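Local coordinates for protein 4-oxalmesaconate hydratase (Pseudomonas putida, PDB 5CGZ) that binds one zinc ion per subunit and converts the enol form of oxalomesaconate to 4-carboxy-4-hydroxy-2-oxoadipate, the third step of bacterial gallate degradation, at residues 109-117 / 125-133; 1-11 / 29-40. All blocks are in the same frame, centred on the assembly; numbering follows the deposited sequence. Where two conformers were deposited one is given.

Interaction 1 (109-117 / 125-133)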
loop_
_atom_site.group_PDB
_atom_site.type_symbol
_atom_site.label_atom_id
_atom_site.label_comp_id
_atom_site.label_asym_id
_atom_site.label_seq_id
_atom_site.Cartn_x
_atom_site.Cartn_y
_atom_site.Cartn_z
ATOM N N PHE A 109 22.339 -14.198 10.183
ATOM C CA PHE A 109 20.998 -13.829 9.742
ATOM C C PHE A 109 19.979 -14.382 10.724
ATOM O O PHE A 109 20.302 -15.250 11.546
ATOM C CB PHE A 109 20.721 -14.322 8.306
ATOM C CG PHE A 109 20.706 -15.830 8.148
ATOM C CD1 PHE A 109 19.538 -16.554 8.359
ATOM C CD2 PHE A 109 21.850 -16.514 7.755
ATOM C CE1 PHE A 109 19.513 -17.938 8.201
ATOM C CE2 PHE A 109 21.836 -17.897 7.591
ATOM C CZ PHE A 109 20.667 -18.612 7.818
ATOM N N VAL A 110 18.760 -13.854 10.651
ATOM C CA VAL A 110 17.685 -14.250 11.554
ATOM C C VAL A 110 16.421 -14.608 10.774
ATOM O O VAL A 110 16.040 -13.904 9.838
ATOM C CB VAL A 110 17.355 -13.126 12.551
ATOM C CG1 VAL A 110 16.373 -13.625 13.611
ATOM C CG2 VAL A 110 18.628 -12.604 13.192
ATOM N N LEU A 111 15.773 -15.704 11.157
ATOM C CA LEU A 111 14.481 -16.064 10.572
ATOM C C LEU A 111 13.396 -15.975 11.639
ATOM O O LEU A 111 13.579 -16.467 12.757
ATOM C CB LEU A 111 14.520 -17.481 9.990
ATOM C CG LEU A 111 15.678 -17.847 9.068
ATOM C CD1 LEU A 111 15.456 -19.229 8.486
ATOM C CD2 LEU A 111 15.805 -16.813 7.962
ATOM N N SER A 112 12.272 -15.341 11.315
ATOM C CA SER A 112 11.135 -15.347 12.231
ATOM C C SER A 112 9.836 -15.162 11.441
ATOM O O SER A 112 9.827 -15.345 10.217
ATOM C CB SER A 112 11.299 -14.273 13.317
ATOM O OG SER A 112 10.408 -14.509 14.401
ATOM N N HIS A 113 8.753 -14.797 12.131
ATOM C CA HIS A 113 7.408 -14.760 11.526
ATOM C C HIS A 113 7.097 -13.468 10.765
ATOM O O HIS A 113 7.775 -12.462 10.936
ATOM C CB HIS A 113 6.333 -14.948 12.606
ATOM C CG HIS A 113 6.415 -16.254 13.330
ATOM N ND1 HIS A 113 5.642 -17.349 12.987
ATOM C CD2 HIS A 113 7.153 -16.646 14.393
ATOM C CE1 HIS A 113 5.911 -18.352 13.798
ATOM N NE2 HIS A 113 6.826 -17.951 14.667
ATOM N N SER A 114 6.042 -13.492 9.954
ATOM C CA SER A 114 5.570 -12.281 9.287
ATOM C C SER A 114 5.079 -11.277 10.324
ATOM O O SER A 114 4.652 -11.665 11.416
ATOM C CB SER A 114 4.446 -12.611 8.288
ATOM O OG SER A 114 3.312 -13.159 8.951
ATOM N N LEU A 115 5.115 -9.993 9.982
ATOM C CA LEU A 115 4.731 -8.939 10.928
ATOM C C LEU A 115 3.220 -8.727 10.993
ATOM O O LEU A 115 2.730 -8.027 11.867
ATOM C CB LEU A 115 5.431 -7.619 10.579
ATOM C CG LEU A 115 6.771 -7.454 11.320
ATOM C CD1 LEU A 115 7.376 -6.085 11.123
ATOM C CD2 LEU A 115 6.582 -7.733 12.817
ATOM N N LYS A 116 2.484 -9.328 10.065
ATOM C CA LYS A 116 1.032 -9.362 10.165
ATOM C C LYS A 116 0.574 -10.807 10.101
ATOM O O LYS A 116 1.166 -11.624 9.392
ATOM C CB LYS A 116 0.369 -8.543 9.055
ATOM C CG LYS A 116 0.706 -7.060 9.110
ATOM C CD LYS A 116 -0.140 -6.267 8.118
ATOM C CE LYS A 116 0.124 -4.763 8.214
ATOM N NZ LYS A 116 -0.862 -3.968 7.415
ATOM N N ASP A 117 -0.480 -11.118 10.849
ATOM C CA ASP A 117 -1.043 -12.460 10.856
ATOM C C ASP A 117 -2.408 -12.415 11.522
ATOM O O ASP A 117 -2.508 -12.476 12.750
ATOM C CB ASP A 117 -0.119 -13.430 11.587
ATOM C CG ASP A 117 -0.522 -14.885 11.396
ATOM O OD1 ASP A 117 -1.712 -15.168 11.111
ATOM O OD2 ASP A 117 0.367 -15.749 11.530
ATOM N N LEU A 125 4.261 -10.954 17.268
ATOM C CA LEU A 125 4.951 -10.599 18.504
ATOM C C LEU A 125 6.357 -11.206 18.512
ATOM O O LEU A 125 7.326 -10.543 18.868
ATOM C CB LEU A 125 4.167 -11.060 19.729
ATOM C CG LEU A 125 4.898 -10.868 21.066
ATOM C CD1 LEU A 125 5.305 -9.408 21.275
ATOM C CD2 LEU A 125 4.020 -11.353 22.215
ATOM N N ALA A 126 6.458 -12.465 18.098
ATOM C CA ALA A 126 7.751 -13.142 18.013
ATOM C C ALA A 126 8.715 -12.375 17.107
ATOM O O ALA A 126 9.894 -12.203 17.443
ATOM C CB ALA A 126 7.574 -14.576 17.503
ATOM N N MET A 127 8.221 -11.914 15.957
ATOM C CA MET A 127 9.095 -11.189 15.036
ATOM C C MET A 127 9.478 -9.814 15.602
ATOM O O MET A 127 10.615 -9.363 15.426
ATOM C CB MET A 127 8.440 -11.052 13.655
ATOM C CG MET A 127 9.209 -10.140 12.685
ATOM S SD MET A 127 10.922 -10.633 12.362
ATOM C CE MET A 127 10.783 -11.469 10.770
ATOM N N HIS A 128 8.550 -9.153 16.294
ATOM C CA HIS A 128 8.870 -7.871 16.927
ATOM C C HIS A 128 9.920 -8.042 18.026
ATOM O O HIS A 128 10.819 -7.208 18.158
ATOM C CB HIS A 128 7.609 -7.211 17.495
ATOM C CG HIS A 128 6.865 -6.398 16.484
ATOM N ND1 HIS A 128 5.511 -6.535 16.262
ATOM C CD2 HIS A 128 7.296 -5.451 15.616
ATOM C CE1 HIS A 128 5.138 -5.700 15.307
ATOM N NE2 HIS A 128 6.202 -5.033 14.897
ATOM N N LEU A 129 9.811 -9.125 18.798
ATOM C CA LEU A 129 10.839 -9.467 19.785
ATOM C C LEU A 129 12.186 -9.686 19.109
ATOM O O LEU A 129 13.206 -9.141 19.534
ATOM C CB LEU A 129 10.449 -10.720 20.570
ATOM C CG LEU A 129 9.492 -10.464 21.728
ATOM C CD1 LEU A 129 8.941 -11.783 22.263
ATOM C CD2 LEU A 129 10.216 -9.681 22.826
ATOM N N ALA A 130 12.174 -10.491 18.050
ATOM C CA ALA A 130 13.387 -10.795 17.306
ATOM C C ALA A 130 14.049 -9.518 16.801
ATOM O O ALA A 130 15.259 -9.350 16.926
ATOM C CB ALA A 130 13.076 -11.739 16.135
ATOM N N GLN A 131 13.255 -8.608 16.241
ATOM C CA GLN A 131 13.825 -7.395 15.670
ATOM C C GLN A 131 14.304 -6.424 16.737
ATOM O O GLN A 131 15.401 -5.869 16.617
ATOM C CB GLN A 131 12.820 -6.703 14.747
ATOM C CG GLN A 131 12.651 -7.436 13.430
ATOM C CD GLN A 131 11.798 -6.666 12.433
ATOM O OE1 GLN A 131 11.811 -5.438 12.403
ATOM N NE2 GLN A 131 11.066 -7.392 11.600
ATOM N N GLU A 132 13.502 -6.209 17.776
ATOM C CA GLU A 132 13.909 -5.244 18.784
ATOM C C GLU A 132 15.109 -5.782 19.580
ATOM O O GLU A 132 16.031 -5.024 19.888
ATOM C CB GLU A 132 12.755 -4.871 19.730
ATOM C CG GLU A 132 13.131 -3.630 20.572
ATOM C CD GLU A 132 12.015 -3.110 21.460
ATOM O OE1 GLU A 132 11.019 -3.833 21.663
ATOM O OE2 GLU A 132 12.141 -1.965 21.958
ATOM N N ALA A 133 15.117 -7.081 19.895
ATOM C CA ALA A 133 16.255 -7.664 20.625
ATOM C C ALA A 133 17.549 -7.522 19.821
ATOM O O ALA A 133 18.627 -7.275 20.377
ATOM C CB ALA A 133 16.000 -9.130 20.958
#

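Interaction 2 (1-11 / 29-40). With ZN (zinc ion), chain C.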
loop_
_atom_site.group_PDB
_atom_site.type_symbol
_atom_site.label_atom_id
_atom_site.label_comp_id
_atom_site.label_asym_id
_atom_site.label_seq_id
_atom_site.Cartn_x
_atom_site.Cartn_y
_atom_site.Cartn_z
ATOM N N MET A 1 32.761 -19.624 14.985
ATOM C CA MET A 1 32.046 -20.354 13.951
ATOM C C MET A 1 30.946 -19.508 13.323
ATOM O O MET A 1 30.374 -18.648 13.980
ATOM C CB MET A 1 31.438 -21.632 14.515
ATOM C CG MET A 1 30.825 -22.507 13.432
ATOM S SD MET A 1 30.692 -24.217 13.950
ATOM C CE MET A 1 29.738 -24.941 12.613
ATOM N N LYS A 2 30.660 -19.750 12.048
ATOM C CA LYS A 2 29.512 -19.122 11.409
ATOM C C LYS A 2 28.251 -19.591 12.126
ATOM O O LYS A 2 28.136 -20.764 12.498
ATOM C CB LYS A 2 29.463 -19.461 9.917
ATOM C CG LYS A 2 30.609 -18.848 9.111
ATOM C CD LYS A 2 30.784 -19.543 7.770
ATOM C CE LYS A 2 29.640 -19.235 6.831
ATOM N NZ LYS A 2 29.533 -17.757 6.608
ATOM N N SER A 3 27.305 -18.679 12.312
ATOM C CA SER A 3 26.092 -18.998 13.057
ATOM C C SER A 3 24.880 -18.250 12.505
ATOM O O SER A 3 25.022 -17.293 11.743
ATOM C CB SER A 3 26.290 -18.659 14.532
ATOM O OG SER A 3 26.374 -17.251 14.695
ATOM N N ALA A 4 23.688 -18.693 12.891
ATOM C CA ALA A 4 22.454 -17.997 12.523
ATOM C C ALA A 4 21.355 -18.382 13.501
ATOM O O ALA A 4 21.477 -19.367 14.238
ATOM C CB ALA A 4 22.038 -18.315 11.068
ATOM N N LEU A 5 20.280 -17.602 13.500
ATOM C CA LEU A 5 19.273 -17.668 14.544
ATOM C C LEU A 5 17.865 -17.780 13.971
ATOM O O LEU A 5 17.512 -17.089 13.005
ATOM C CB LEU A 5 19.374 -16.422 15.438
ATOM C CG LEU A 5 18.321 -16.284 16.540
ATOM C CD1 LEU A 5 18.522 -17.377 17.599
ATOM C CD2 LEU A 5 18.365 -14.890 17.171
ATOM N N VAL A 6 17.060 -18.640 14.577
ATOM C CA VAL A 6 15.652 -18.737 14.225
ATOM C C VAL A 6 14.827 -18.436 15.471
ATOM O O VAL A 6 15.040 -19.048 16.517
ATOM C CB VAL A 6 15.301 -20.133 13.664
ATOM C CG1 VAL A 6 13.803 -20.243 13.354
ATOM C CG2 VAL A 6 16.137 -20.416 12.431
ATOM N N VAL A 7 13.918 -17.468 15.379
ATOM C CA VAL A 7 13.019 -17.169 16.497
ATOM C C VAL A 7 11.593 -17.628 16.187
ATOM O O VAL A 7 10.895 -17.039 15.356
ATOM C CB VAL A 7 13.013 -15.683 16.840
ATOM C CG1 VAL A 7 12.129 -15.428 18.060
ATOM C CG2 VAL A 7 14.434 -15.211 17.106
ATOM N N SER A 8 11.187 -18.688 16.876
ATOM C CA SER A 8 9.936 -19.393 16.636
ATOM C C SER A 8 8.924 -19.069 17.744
ATOM O O SER A 8 9.233 -19.250 18.922
ATOM C CB SER A 8 10.235 -20.898 16.572
ATOM O OG SER A 8 9.102 -21.667 16.251
ATOM N N ALA A 9 7.736 -18.572 17.398
ATOM C CA ALA A 9 6.759 -18.219 18.442
ATOM C C ALA A 9 6.324 -19.451 19.243
ATOM O O ALA A 9 6.261 -19.432 20.474
ATOM C CB ALA A 9 5.538 -17.544 17.839
ATOM N N HIS A 10 6.018 -20.514 18.515
ATOM C CA HIS A 10 5.595 -21.778 19.092
ATOM C C HIS A 10 6.592 -22.832 18.642
ATOM O O HIS A 10 7.210 -22.681 17.590
ATOM C CB HIS A 10 4.176 -22.112 18.640
ATOM C CG HIS A 10 3.230 -20.955 18.759
ATOM N ND1 HIS A 10 2.688 -20.315 17.661
ATOM C CD2 HIS A 10 2.757 -20.300 19.846
ATOM C CE1 HIS A 10 1.905 -19.331 18.071
ATOM N NE2 HIS A 10 1.932 -19.298 19.393
ATOM N N SER A 11 6.738 -23.899 19.413
ATOM C CA SER A 11 7.814 -24.859 19.171
ATOM C C SER A 11 7.775 -25.514 17.782
ATOM O O SER A 11 8.824 -25.813 17.232
ATOM C CB SER A 11 7.815 -25.941 20.265
ATOM O OG SER A 11 6.559 -26.592 20.371
ATOM N N GLY A 29 28.195 -25.303 7.236
ATOM C CA GLY A 29 29.087 -24.996 8.346
ATOM C C GLY A 29 28.572 -23.954 9.329
ATOM O O GLY A 29 29.359 -23.344 10.065
ATOM N N TYR A 30 27.257 -23.741 9.342
ATOM C CA TYR A 30 26.635 -22.813 10.292
ATOM C C TYR A 30 26.215 -23.528 11.560
ATOM O O TYR A 30 25.640 -24.622 11.503
ATOM C CB TYR A 30 25.396 -22.140 9.695
ATOM C CG TYR A 30 25.660 -21.044 8.704
ATOM C CD1 TYR A 30 26.054 -21.338 7.404
ATOM C CD2 TYR A 30 25.477 -19.712 9.052
ATOM C CE1 TYR A 30 26.272 -20.337 6.485
ATOM C CE2 TYR A 30 25.696 -18.700 8.138
ATOM C CZ TYR A 30 26.091 -19.018 6.857
ATOM O OH TYR A 30 26.312 -18.019 5.940
ATOM N N ALA A 31 26.497 -22.904 12.702
ATOM C CA ALA A 31 25.888 -23.311 13.959
ATOM C C ALA A 31 24.509 -22.671 14.022
ATOM O O ALA A 31 24.369 -21.485 14.339
ATOM C CB ALA A 31 26.745 -22.897 15.157
ATOM N N MET A 32 23.496 -23.454 13.674
ATOM C CA MET A 32 22.130 -22.963 13.660
ATOM C C MET A 32 21.526 -23.078 15.049
ATOM O O MET A 32 21.523 -24.156 15.636
ATOM C CB MET A 32 21.292 -23.740 12.644
ATOM C CG MET A 32 21.774 -23.586 11.192
ATOM S SD MET A 32 21.770 -21.863 10.625
ATOM C CE MET A 32 20.054 -21.416 10.941
ATOM N N HIS A 33 21.021 -21.965 15.574
ATOM C CA HIS A 33 20.355 -21.968 16.877
ATOM C C HIS A 33 18.894 -21.539 16.772
ATOM O O HIS A 33 18.574 -20.542 16.118
ATOM C CB HIS A 33 21.081 -21.047 17.862
ATOM C CG HIS A 33 20.532 -21.119 19.254
ATOM N ND1 HIS A 33 20.518 -22.289 19.989
ATOM C CD2 HIS A 33 19.956 -20.176 20.040
ATOM C CE1 HIS A 33 19.965 -22.060 21.168
ATOM N NE2 HIS A 33 19.615 -20.784 21.225
ATOM N N VAL A 34 18.021 -22.278 17.441
ATOM C CA VAL A 34 16.596 -21.986 17.454
ATOM C C VAL A 34 16.137 -21.584 18.854
ATOM O O VAL A 34 16.402 -22.293 19.833
ATOM C CB VAL A 34 15.775 -23.201 16.979
ATOM C CG1 VAL A 34 14.272 -22.931 17.072
ATOM C CG2 VAL A 34 16.157 -23.565 15.559
ATOM N N VAL A 35 15.469 -20.439 18.951
ATOM C CA VAL A 35 14.735 -20.087 20.160
ATOM C C VAL A 35 13.238 -20.310 19.929
ATOM O O VAL A 35 12.652 -19.703 19.029
ATOM C CB VAL A 35 14.951 -18.624 20.582
ATOM C CG1 VAL A 35 14.027 -18.272 21.745
ATOM C CG2 VAL A 35 16.402 -18.365 20.952
ATOM N N CYS A 36 12.633 -21.183 20.734
ATOM C CA CYS A 36 11.180 -21.341 20.773
ATOM C C CYS A 36 10.623 -20.567 21.955
ATOM O O CYS A 36 10.852 -20.942 23.104
ATOM C CB CYS A 36 10.784 -22.808 20.891
ATOM S SG CYS A 36 11.337 -23.846 19.538
ATOM N N LEU A 37 9.890 -19.494 21.685
ATOM C CA LEU A 37 9.433 -18.625 22.762
ATOM C C LEU A 37 8.406 -19.338 23.641
ATOM O O LEU A 37 8.358 -19.122 24.855
ATOM C CB LEU A 37 8.855 -17.321 22.200
ATOM C CG LEU A 37 9.857 -16.425 21.456
ATOM C CD1 LEU A 37 9.147 -15.273 20.751
ATOM C CD2 LEU A 37 10.930 -15.896 22.399
ATOM N N SER A 38 7.593 -20.189 23.022
ATOM C CA SER A 38 6.598 -20.975 23.748
ATOM C C SER A 38 6.487 -22.335 23.080
ATOM O O SER A 38 7.180 -22.595 22.104
ATOM C CB SER A 38 5.237 -20.267 23.770
ATOM O OG SER A 38 4.572 -20.420 22.524
ATOM N N PHE A 39 5.617 -23.201 23.587
ATOM C CA PHE A 39 5.466 -24.527 23.000
ATOM C C PHE A 39 4.216 -24.656 22.133
ATOM O O PHE A 39 3.962 -25.726 21.572
ATOM C CB PHE A 39 5.424 -25.597 24.099
ATOM C CG PHE A 39 6.696 -25.702 24.904
ATOM C CD1 PHE A 39 7.759 -26.473 24.452
ATOM C CD2 PHE A 39 6.817 -25.047 26.117
ATOM C CE1 PHE A 39 8.923 -26.580 25.191
ATOM C CE2 PHE A 39 7.980 -25.146 26.869
ATOM C CZ PHE A 39 9.033 -25.915 26.410
ATOM N N GLY A 40 3.430 -23.583 22.032
ATOM C CA GLY A 40 2.135 -23.658 21.358
ATOM C C GLY A 40 1.204 -24.579 22.131
ATOM O O GLY A 40 0.308 -25.216 21.564
HETATM ZN ZN ZN C . 2.796 -20.776 15.656
HETATM O O HOH W 1 1.585 -22.213 14.020
#

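Interaction 1 (109-117 / 125-133)
The return leg of a beta-alpha unit brings M127 and A130 of helix 122-138 against S112 at the end of strand 110-112. As in Rossmann-like sheets, the helix runs back over the strand it follows, at 159° with the axes 8.8 Å apart, and M127 touches V154 and A156 of the next strand. M127 contributes most on the helix side. Its CG lies anti to the backbone N (chi1 172°) and the chain bends at chi2 and chi3, curling round the carbonyl of H113: O of H113 is 3.1 Å from CB and 3.2 Å from CE of M127, a tight fit. Its SD rests 3.8 Å from CB of S112 and accepts a weak hydrogen bond from NE2 of Q131. OG of S112, beside the backbone of the same helix turn, has its hydrogen bond with the carbonyl of V7. L115 reaches across both M127 and H128 at about a right angle. Its CD2 sits 3.6 Å from CG of M127 and presses on the face of the H128 imidazole, a CH-pi contact 3.5 Å from the ring centroid, while CD1 lies 3.9 Å from NE2 of Q131. The H113 ring meets CB of A126 obliquely through CD2, at 3.8 Å. It also stacks on the zinc ligand H123 and is hydrogen-bonded through NE2 to the backbone N of A9. The contact between strand and helix thus rests on close van der Waals fit, and the polar ends of S112 and H113 are spent on the segment that leads into the zinc site.

Interaction 2 (1-11 / 29-40)
K2 lies over the phenol ring of Y30, with its CB above one face, offset toward the rim and 4.2 Å from the centroid. A bend at chi3 of the lysine brings CE to 3.6 Å from CZ of Y30. The ring's edge is turned to the backbone of S3. Both polar ends go to E108, and the Y30 hydroxyl is also hydrogen-bonded to N238 of a neighbouring subunit. Two residues on, the bend at chi2 (-59°) lays SD of M32 3.6 Å from CB of A4, and a further one at chi3 brings CE close to the same methyl. V6 and V34 follow on this face, which looks toward helix 13-27. On the other face L5 and H33 run side by side, pointing the same way, CD1 of L5 also meeting CG2 of V35; next to them V7 crosses L37. This face packs against helix 92-105.

These pairs belong to a right-handed beta-alpha-beta crossover, strand 3-8, helix 13-27, strand 31-36, whose parallel strands form the hydrogen-bond ladder of a Rossmann-like sheet. The ladder runs from the bond between N of A31 and O of K2 to that between N of L37 and O of S8.

Just past strand 3-8, H10 enters the metal site. Its imidazole binds zinc through ND1 at 2.1 Å, beside D13, E44, H123 and a water, while its NE2 is hydrogen-bonded to D122. OG of S38 touches the ring edge, 3.2 Å from CD2 of H10, and donates to O of A9 at 2.8 Å. One residue beyond H10, OG of S11 donates to O of F39 from above the carbonyl plane.

From the N terminus, residues 1-11 supply an inner strand and the first zinc ligand; the chain then passes through helix 13-27, and interaction 2 closes that loop at 29-40. Several helices and edge strand 76-80 intervene before interaction 1 opens and closes a much shorter loop, which carries the ligand H123. The two contacts follow in series, neither nesting nor crossing. They meet in space because strands 3-8 and 110-112 are neighbours in the sheet, joined through the backbones of V7 and L111, with F109 packed on A4 and A126 on A9. Helices 13-27 and 122-138 cover opposite faces of strand 110-112, and both loops converge on the zinc ion.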